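Local coordinates for protein terminase, large subunit (Bacillus phage spp1, PDB 2WBN) that cuts viral genomic DNA with its metal-dependent endonuclease domain, the part described here, and in its full-length form also drives ATP-powered packaging of that DNA into empty capsids, at residues 67-72 with 153-158; 42-47 with 77-82. All coordinates share one frame; numbering follows the deposited sequence.

Contact 1 (67-72 with 153-158)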
ATOM      1  N   VAL A  67      -0.820  -1.573  -4.508  1.00 45.54           N
ATOM      2  CA  VAL A  67       0.113  -0.428  -4.447  1.00 44.74           C
ATOM      3  C   VAL A  67       1.521  -0.872  -4.851  1.00 44.96           C
ATOM      4  O   VAL A  67       1.925  -2.006  -4.568  1.00 44.21           O
ATOM      5  CB  VAL A  67       0.116   0.248  -3.049  1.00 44.48           C
ATOM      6  CG1 VAL A  67      -1.306   0.700  -2.669  1.00 43.38           C
ATOM      7  CG2 VAL A  67       0.739  -0.684  -1.941  1.00 42.67           C
ATOM      8  N   ARG A  68       2.244   0.033  -5.521  1.00 44.62           N
ATOM      9  CA  ARG A  68       3.650  -0.129  -5.852  1.00 44.96           C
ATOM     10  C   ARG A  68       4.408   1.129  -5.409  1.00 45.28           C
ATOM     11  O   ARG A  68       4.031   2.239  -5.785  1.00 45.08           O
ATOM     12  CB  ARG A  68       3.812  -0.345  -7.349  1.00 45.10           C
ATOM     13  CG  ARG A  68       5.255  -0.435  -7.870  1.00 45.94           C
ATOM     14  CD  ARG A  68       5.241  -0.436  -9.410  1.00 46.00           C
ATOM     15  NE  ARG A  68       6.575  -0.538 -10.032  1.00 47.75           N
ATOM     16  CZ  ARG A  68       7.223  -1.671 -10.318  1.00 48.40           C
ATOM     17  NH1 ARG A  68       6.703  -2.852 -10.026  1.00 49.73           N
ATOM     18  NH2 ARG A  68       8.430  -1.623 -10.892  1.00 48.69           N
ATOM     19  N   TRP A  69       5.449   0.921  -4.606  1.00 44.87           N
ATOM     20  CA  TRP A  69       6.281   1.985  -4.033  1.00 44.52           C
ATOM     21  C   TRP A  69       7.761   1.726  -4.298  1.00 44.66           C
ATOM     22  O   TRP A  69       8.169   0.585  -4.523  1.00 45.74           O
ATOM     23  CB  TRP A  69       6.133   1.974  -2.524  1.00 43.99           C
ATOM     24  CG  TRP A  69       4.810   2.277  -1.988  1.00 43.73           C
ATOM     25  CD1 TRP A  69       3.763   1.403  -1.815  1.00 42.88           C
ATOM     26  CD2 TRP A  69       4.384   3.526  -1.457  1.00 43.15           C
ATOM     27  NE1 TRP A  69       2.695   2.062  -1.252  1.00 44.14           N
ATOM     28  CE2 TRP A  69       3.057   3.364  -1.011  1.00 43.81           C
ATOM     29  CE3 TRP A  69       4.978   4.783  -1.351  1.00 43.25           C
ATOM     30  CZ2 TRP A  69       2.326   4.413  -0.460  1.00 42.38           C
ATOM     31  CZ3 TRP A  69       4.255   5.820  -0.806  1.00 42.35           C
ATOM     32  CH2 TRP A  69       2.953   5.641  -0.367  1.00 43.68           C
ATOM     33  N   HIS A  70       8.560   2.784  -4.207  1.00 44.77           N
ATOM     34  CA  HIS A  70      10.010   2.683  -4.140  1.00 44.50           C
ATOM     35  C   HIS A  70      10.473   3.095  -2.749  1.00 44.74           C
ATOM     36  O   HIS A  70       9.959   4.058  -2.164  1.00 43.64           O
ATOM     37  CB  HIS A  70      10.682   3.592  -5.163  1.00 44.08           C
ATOM     38  CG  HIS A  70      12.166   3.719  -4.960  1.00 44.98           C
ATOM     39  ND1 HIS A  70      13.037   2.670  -5.156  1.00 45.03           N
ATOM     40  CD2 HIS A  70      12.927   4.765  -4.557  1.00 45.46           C
ATOM     41  CE1 HIS A  70      14.269   3.064  -4.886  1.00 45.07           C
ATOM     42  NE2 HIS A  70      14.231   4.335  -4.527  1.00 44.07           N
ATOM     43  N   TYR A  71      11.494   2.394  -2.264  1.00 44.94           N
ATOM     44  CA  TYR A  71      12.008   2.566  -0.917  1.00 45.47           C
ATOM     45  C   TYR A  71      13.449   3.049  -0.936  1.00 45.50           C
ATOM     46  O   TYR A  71      14.345   2.316  -1.349  1.00 45.87           O
ATOM     47  CB  TYR A  71      11.939   1.222  -0.195  1.00 45.43           C
ATOM     48  CG  TYR A  71      12.351   1.254   1.258  1.00 46.81           C
ATOM     49  CD1 TYR A  71      12.172   2.393   2.043  1.00 45.91           C
ATOM     50  CD2 TYR A  71      12.904   0.131   1.856  1.00 47.05           C
ATOM     51  CE1 TYR A  71      12.529   2.404   3.371  1.00 46.82           C
ATOM     52  CE2 TYR A  71      13.256   0.135   3.176  1.00 47.25           C
ATOM     53  CZ  TYR A  71      13.066   1.268   3.935  1.00 47.43           C
ATOM     54  OH  TYR A  71      13.437   1.270   5.262  1.00 49.05           O
ATOM     55  N   ASP A  72      13.670   4.293  -0.507  1.00 45.84           N
ATOM     56  CA  ASP A  72      15.018   4.815  -0.294  1.00 46.03           C
ATOM     57  C   ASP A  72      15.335   4.610   1.188  1.00 46.39           C
ATOM     58  O   ASP A  72      14.953   5.416   2.042  1.00 46.11           O
ATOM     59  CB  ASP A  72      15.091   6.302  -0.683  1.00 46.09           C
ATOM     60  CG  ASP A  72      16.510   6.860  -0.664  1.00 46.24           C
ATOM     61  OD1 ASP A  72      17.364   6.383   0.108  1.00 44.60           O
ATOM     62  OD2 ASP A  72      16.770   7.806  -1.427  1.00 44.95           O
ATOM     63  N   ILE A 153       6.946  10.483   3.190  1.00 42.41           N
ATOM     64  CA  ILE A 153       6.116   9.659   2.303  1.00 42.83           C
ATOM     65  C   ILE A 153       5.707  10.544   1.141  1.00 42.29           C
ATOM     66  O   ILE A 153       4.946  11.496   1.331  1.00 42.33           O
ATOM     67  CB  ILE A 153       4.864   9.151   3.012  1.00 41.80           C
ATOM     68  CG1 ILE A 153       5.253   8.264   4.195  1.00 42.39           C
ATOM     69  CG2 ILE A 153       3.927   8.383   2.026  1.00 42.46           C
ATOM     70  CD1 ILE A 153       4.073   7.891   5.091  1.00 41.74           C
ATOM     71  N   VAL A 154       6.208  10.215  -0.051  1.00 42.61           N
ATOM     72  CA  VAL A 154       6.167  11.101  -1.211  1.00 42.50           C
ATOM     73  C   VAL A 154       5.159  10.556  -2.189  1.00 42.90           C
ATOM     74  O   VAL A 154       5.297   9.424  -2.683  1.00 44.06           O
ATOM     75  CB  VAL A 154       7.543  11.242  -1.908  1.00 42.34           C
ATOM     76  CG1 VAL A 154       7.475  12.262  -3.034  1.00 41.88           C
ATOM     77  CG2 VAL A 154       8.622  11.635  -0.906  1.00 43.77           C
ATOM     78  N   ILE A 155       4.144  11.362  -2.467  1.00 42.83           N
ATOM     79  CA  ILE A 155       3.003  10.943  -3.257  1.00 43.76           C
ATOM     80  C   ILE A 155       2.652  12.012  -4.275  1.00 43.81           C
ATOM     81  O   ILE A 155       2.452  13.188  -3.935  1.00 44.28           O
ATOM     82  CB  ILE A 155       1.744  10.675  -2.381  1.00 43.27           C
ATOM     83  CG1 ILE A 155       2.056   9.768  -1.182  1.00 43.89           C
ATOM     84  CG2 ILE A 155       0.593  10.037  -3.248  1.00 45.14           C
ATOM     85  CD1 ILE A 155       0.967   9.820  -0.101  1.00 42.12           C
ATOM     86  N   ASP A 156       2.534  11.581  -5.519  1.00 44.34           N
ATOM     87  CA  ASP A 156       2.123  12.433  -6.615  1.00 44.42           C
ATOM     88  C   ASP A 156       0.675  12.073  -6.967  1.00 44.78           C
ATOM     89  O   ASP A 156       0.417  10.970  -7.504  1.00 45.48           O
ATOM     90  CB  ASP A 156       3.040  12.143  -7.787  1.00 44.64           C
ATOM     91  CG  ASP A 156       2.881  13.109  -8.944  1.00 45.34           C
ATOM     92  OD1 ASP A 156       1.801  13.735  -9.107  1.00 48.12           O
ATOM     93  OD2 ASP A 156       3.865  13.204  -9.723  1.00 45.29           O
ATOM     94  N   PRO A 157      -0.277  12.976  -6.673  1.00 45.16           N
ATOM     95  CA  PRO A 157      -1.663  12.668  -6.976  1.00 45.21           C
ATOM     96  C   PRO A 157      -1.948  12.432  -8.456  1.00 45.29           C
ATOM     97  O   PRO A 157      -2.971  11.886  -8.795  1.00 44.85           O
ATOM     98  CB  PRO A 157      -2.423  13.894  -6.470  1.00 44.95           C
ATOM     99  CG  PRO A 157      -1.540  14.545  -5.548  1.00 46.90           C
ATOM    100  CD  PRO A 157      -0.155  14.319  -6.078  1.00 45.07           C
ATOM    101  N   LEU A 158      -1.074  12.886  -9.348  1.00 46.42           N
ATOM    102  CA  LEU A 158      -1.249  12.595 -10.768  1.00 45.74           C
ATOM    103  C   LEU A 158      -1.056  11.113 -11.091  1.00 46.05           C
ATOM    104  O   LEU A 158      -1.640  10.607 -12.053  1.00 45.72           O
ATOM    105  CB  LEU A 158      -0.285  13.456 -11.604  1.00 46.57           C
ATOM    106  CG  LEU A 158      -0.496  14.961 -11.513  1.00 46.91           C
ATOM    107  CD1 LEU A 158       0.486  15.738 -12.444  1.00 47.80           C
ATOM    108  CD2 LEU A 158      -1.925  15.307 -11.877  1.00 47.90           C
TER
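Two backbone amides, L158 N and G38 N, bond to D156 OD1 just beyond the short strand whose residues I153, V154 and I155 lie against W69. The bond from L158 N to D156 OD1 is 3.0 Å long and reaches the oxygen from above the carboxylate plane; it closes an Asx turn. A short aspartate suits this place, because its carboxylate can reach back to amides of the chain where the strand gives way to a turn, and OD2 takes a further amide, I40 N.

The contact itself is apolar and is carried by one indole. W69 stands with CG anti to its own carbonyl carbon (chi1 -64°), which carries the six-membered ring across toward 153-155. There the methyl I153 CG2 lies 3.8 Å from W69 CH2 and equally far from CZ3, while I155 CG1 is 4.3 Å from CH2. All these approaches are oblique to the ring. W69 CZ3 also comes within 4.2 Å of V154 O, a buried carbonyl. V67 CG2 meets the indole at its edge, in plane. Branched isoleucines suit 153 and 155, presenting a methyl from I153 and a methylene from I155 to the broad ring while favouring a strand conformation.

The two strands are not sheet neighbours: their axes approach to 9.4 Å, with strand 77-86 running between them. The long indole spans that middle strand, resting on I78 and on the small A80, which leaves it room. Helix 161-169 adds I163 against both W69 and I155, F199 meets the indole edge-to-face, and W69 NE1 makes a weak bond to T195 OG1. T195 lies on helix 190-198, which also carries the manganese ligands H190 and D193, so this buried core of the RNase H-like domain packs against that helix.

Contact 2 (42-47 with 77-82)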
ATOM      1  N   ASP A  42       8.781  11.299 -14.513  1.00 49.97           N
ATOM      2  CA  ASP A  42       8.943  10.089 -15.315  1.00 50.88           C
ATOM      3  C   ASP A  42      10.373   9.533 -15.215  1.00 50.96           C
ATOM      4  O   ASP A  42      10.573   8.319 -15.113  1.00 51.26           O
ATOM      5  CB  ASP A  42       8.609  10.405 -16.773  1.00 51.35           C
ATOM      6  CG  ASP A  42       7.118  10.333 -17.070  1.00 52.46           C
ATOM      7  OD1 ASP A  42       6.289  10.134 -16.144  1.00 53.32           O
ATOM      8  OD2 ASP A  42       6.776  10.490 -18.264  1.00 55.65           O
ATOM      9  N   ALA A  43      11.347  10.435 -15.205  1.00 51.38           N
ATOM     10  CA  ALA A  43      12.760  10.075 -15.117  1.00 51.64           C
ATOM     11  C   ALA A  43      13.065   9.384 -13.802  1.00 51.84           C
ATOM     12  O   ALA A  43      13.820   8.414 -13.771  1.00 51.62           O
ATOM     13  CB  ALA A  43      13.630  11.311 -15.283  1.00 52.02           C
ATOM     14  N   GLU A  44      12.467   9.876 -12.722  1.00 51.99           N
ATOM     15  CA  GLU A  44      12.627   9.269 -11.409  1.00 52.57           C
ATOM     16  C   GLU A  44      12.057   7.858 -11.357  1.00 52.28           C
ATOM     17  O   GLU A  44      12.696   6.953 -10.835  1.00 52.18           O
ATOM     18  CB  GLU A  44      11.927  10.101 -10.340  1.00 53.01           C
ATOM     19  CG  GLU A  44      12.581  11.419 -10.018  1.00 55.56           C
ATOM     20  CD  GLU A  44      11.814  12.121  -8.931  1.00 58.90           C
ATOM     21  OE1 GLU A  44      12.033  11.786  -7.746  1.00 62.29           O
ATOM     22  OE2 GLU A  44      10.949  12.956  -9.266  1.00 59.76           O
ATOM     23  N   VAL A  45      10.843   7.689 -11.874  1.00 52.24           N
ATOM     24  CA  VAL A  45      10.199   6.379 -11.921  1.00 52.04           C
ATOM     25  C   VAL A  45      11.080   5.437 -12.724  1.00 52.33           C
ATOM     26  O   VAL A  45      11.194   4.270 -12.402  1.00 52.82           O
ATOM     27  CB  VAL A  45       8.779   6.449 -12.542  1.00 51.92           C
ATOM     28  CG1 VAL A  45       8.226   5.048 -12.805  1.00 51.53           C
ATOM     29  CG2 VAL A  45       7.830   7.250 -11.630  1.00 51.34           C
ATOM     30  N   ALA A  46      11.729   5.958 -13.757  1.00 53.17           N
ATOM     31  CA  ALA A  46      12.652   5.154 -14.546  1.00 53.27           C
ATOM     32  C   ALA A  46      13.828   4.592 -13.717  1.00 53.81           C
ATOM     33  O   ALA A  46      14.250   3.473 -13.966  1.00 53.99           O
ATOM     34  CB  ALA A  46      13.152   5.950 -15.721  1.00 53.53           C
ATOM     35  N   ARG A  47      14.328   5.347 -12.729  1.00 54.33           N
ATOM     36  CA  ARG A  47      15.488   4.930 -11.908  1.00 54.73           C
ATOM     37  C   ARG A  47      15.148   4.094 -10.682  1.00 54.69           C
ATOM     38  O   ARG A  47      15.986   3.319 -10.225  1.00 54.19           O
ATOM     39  CB  ARG A  47      16.276   6.136 -11.385  1.00 54.98           C
ATOM     40  CG  ARG A  47      16.753   7.108 -12.426  1.00 56.52           C
ATOM     41  CD  ARG A  47      17.720   8.132 -11.827  1.00 58.76           C
ATOM     42  NE  ARG A  47      17.277   9.498 -12.126  1.00 60.27           N
ATOM     43  CZ  ARG A  47      16.669  10.322 -11.273  1.00 60.70           C
ATOM     44  NH1 ARG A  47      16.451   9.970 -10.011  1.00 61.04           N
ATOM     45  NH2 ARG A  47      16.296  11.534 -11.685  1.00 61.81           N
ATOM     46  N   ARG A  77      12.760   7.259   3.123  1.00 45.54           N
ATOM     47  CA  ARG A  77      11.645   7.753   2.326  1.00 46.07           C
ATOM     48  C   ARG A  77      11.030   6.671   1.491  1.00 45.63           C
ATOM     49  O   ARG A  77      11.714   5.746   1.040  1.00 45.76           O
ATOM     50  CB  ARG A  77      12.086   8.820   1.341  1.00 46.09           C
ATOM     51  CG  ARG A  77      12.602  10.059   1.945  1.00 48.96           C
ATOM     52  CD  ARG A  77      12.846  11.042   0.817  1.00 51.90           C
ATOM     53  NE  ARG A  77      13.615  12.179   1.258  1.00 54.04           N
ATOM     54  CZ  ARG A  77      14.211  13.041   0.439  1.00 55.55           C
ATOM     55  NH1 ARG A  77      14.136  12.905  -0.890  1.00 55.27           N
ATOM     56  NH2 ARG A  77      14.893  14.036   0.959  1.00 57.09           N
ATOM     57  N   ILE A  78       9.741   6.828   1.239  1.00 45.59           N
ATOM     58  CA  ILE A  78       9.053   5.978   0.285  1.00 45.10           C
ATOM     59  C   ILE A  78       8.371   6.859  -0.750  1.00 44.90           C
ATOM     60  O   ILE A  78       7.968   7.978  -0.444  1.00 45.12           O
ATOM     61  CB  ILE A  78       8.070   5.009   0.963  1.00 45.56           C
ATOM     62  CG1 ILE A  78       6.911   5.726   1.662  1.00 45.03           C
ATOM     63  CG2 ILE A  78       8.819   4.071   1.932  1.00 45.80           C
ATOM     64  CD1 ILE A  78       5.826   4.737   2.180  1.00 44.61           C
ATOM     65  N   TYR A  79       8.279   6.356  -1.974  1.00 44.15           N
ATOM     66  CA  TYR A  79       7.732   7.090  -3.100  1.00 44.76           C
ATOM     67  C   TYR A  79       6.663   6.233  -3.760  1.00 44.85           C
ATOM     68  O   TYR A  79       6.972   5.124  -4.167  1.00 45.39           O
ATOM     69  CB  TYR A  79       8.816   7.320  -4.150  1.00 44.67           C
ATOM     70  CG  TYR A  79       9.976   8.185  -3.756  1.00 46.22           C
ATOM     71  CD1 TYR A  79      11.072   7.652  -3.088  1.00 45.38           C
ATOM     72  CD2 TYR A  79      10.002   9.536  -4.102  1.00 44.65           C
ATOM     73  CE1 TYR A  79      12.147   8.441  -2.766  1.00 48.07           C
ATOM     74  CE2 TYR A  79      11.078  10.329  -3.781  1.00 48.29           C
ATOM     75  CZ  TYR A  79      12.138   9.777  -3.109  1.00 46.86           C
ATOM     76  OH  TYR A  79      13.194  10.557  -2.797  1.00 47.50           O
ATOM     77  N   ALA A  80       5.431   6.748  -3.868  1.00 44.97           N
ATOM     78  CA  ALA A  80       4.332   6.027  -4.521  1.00 45.06           C
ATOM     79  C   ALA A  80       4.489   6.069  -6.029  1.00 44.98           C
ATOM     80  O   ALA A  80       4.616   7.147  -6.622  1.00 45.89           O
ATOM     81  CB  ALA A  80       2.968   6.593  -4.085  1.00 44.20           C
ATOM     82  N   ILE A  81       4.494   4.890  -6.651  1.00 45.48           N
ATOM     83  CA  ILE A  81       4.723   4.771  -8.092  1.00 45.88           C
ATOM     84  C   ILE A  81       3.410   4.547  -8.827  1.00 45.35           C
ATOM     85  O   ILE A  81       3.116   5.218  -9.819  1.00 44.81           O
ATOM     86  CB  ILE A  81       5.699   3.606  -8.421  1.00 46.17           C
ATOM     87  CG1 ILE A  81       7.063   3.854  -7.766  1.00 47.89           C
ATOM     88  CG2 ILE A  81       5.833   3.439  -9.935  1.00 47.08           C
ATOM     89  CD1 ILE A  81       8.110   2.734  -7.994  1.00 48.29           C
ATOM     90  N   ASP A  82       2.620   3.593  -8.340  1.00 45.08           N
ATOM     91  CA  ASP A  82       1.383   3.265  -8.996  1.00 45.03           C
ATOM     92  C   ASP A  82       0.418   2.578  -8.024  1.00 45.27           C
ATOM     93  O   ASP A  82       0.779   2.247  -6.898  1.00 45.19           O
ATOM     94  CB  ASP A  82       1.683   2.383 -10.206  1.00 45.15           C
ATOM     95  CG  ASP A  82       0.701   2.574 -11.350  1.00 45.59           C
ATOM     96  OD1 ASP A  82      -0.345   3.234 -11.171  1.00 47.96           O
ATOM     97  OD2 ASP A  82       0.981   2.047 -12.449  1.00 47.19           O
TER
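V45 CG1 lies anti to the backbone N (chi1 170°); in I81 a chi1 of -61° sets CG1 anti to the carbonyl carbon and leaves CG2 anti to the backbone N. These torsions bring the two methyls side by side between helix and strand, the side chains crossing at a slant. V45 CG1 and I81 CG2 are 4.1 Å apart, a van der Waals meeting of two branched side chains. It is the closest approach in a slight contact that buries 114 Å² in all, although the backbones come within 6.9 Å at the CA atoms of V45 and I81. Compact valine fits a helix lying this near the sheet, and isoleucine offers a broader apolar surface facing it.

The second touch is looser. E44 OE1 lies 4.3 Å from Y79 CE2, oblique to the ring, and its carboxylate finds its hydrogen bond at OE2, which accepts from T41 N. The bond holds the acid close to the helix N-terminus, where its charge would probably be favoured. A glutamate is long enough to turn back in this way while still brushing the tyrosine.

I81 is part of a classic beta bulge, in which it and D82 both face R68 of the adjacent strand. Around the contact, D42 OD1 forms a salt bridge with R159, which also touches V45, and the Y79 ring meets F48 with planes at about 35°. The short helix 42-47, linking strand 33-35 to strand 51-56, lies over part of one face of strand 77-86, at Y79 and I81; that strand is flanked in the sheet by strands 64-72 and 152-155.

Overall arrangement
Strand 77-86 joins the two contacts, whose centres are about 6 Å apart. It separates the strands of contact 1 and supplies one partner of contact 2, bonding to strand 64-72 through H70 N and Y79 O, 2.8 Å apart. Alternating residues divide the work: I78 and A80 support W69 on one face, whereas Y79 and I81 meet helix 42-47 on the other. Contact 1 is wholly buried and joins strand to strand through an aromatic ring; the W69 side chain lies about 10 Å from that of the metal ligand D193. Contact 2 is only partly buried and away from the metal site, pairing two aliphatic residues beside a glutamate-tyrosine touch.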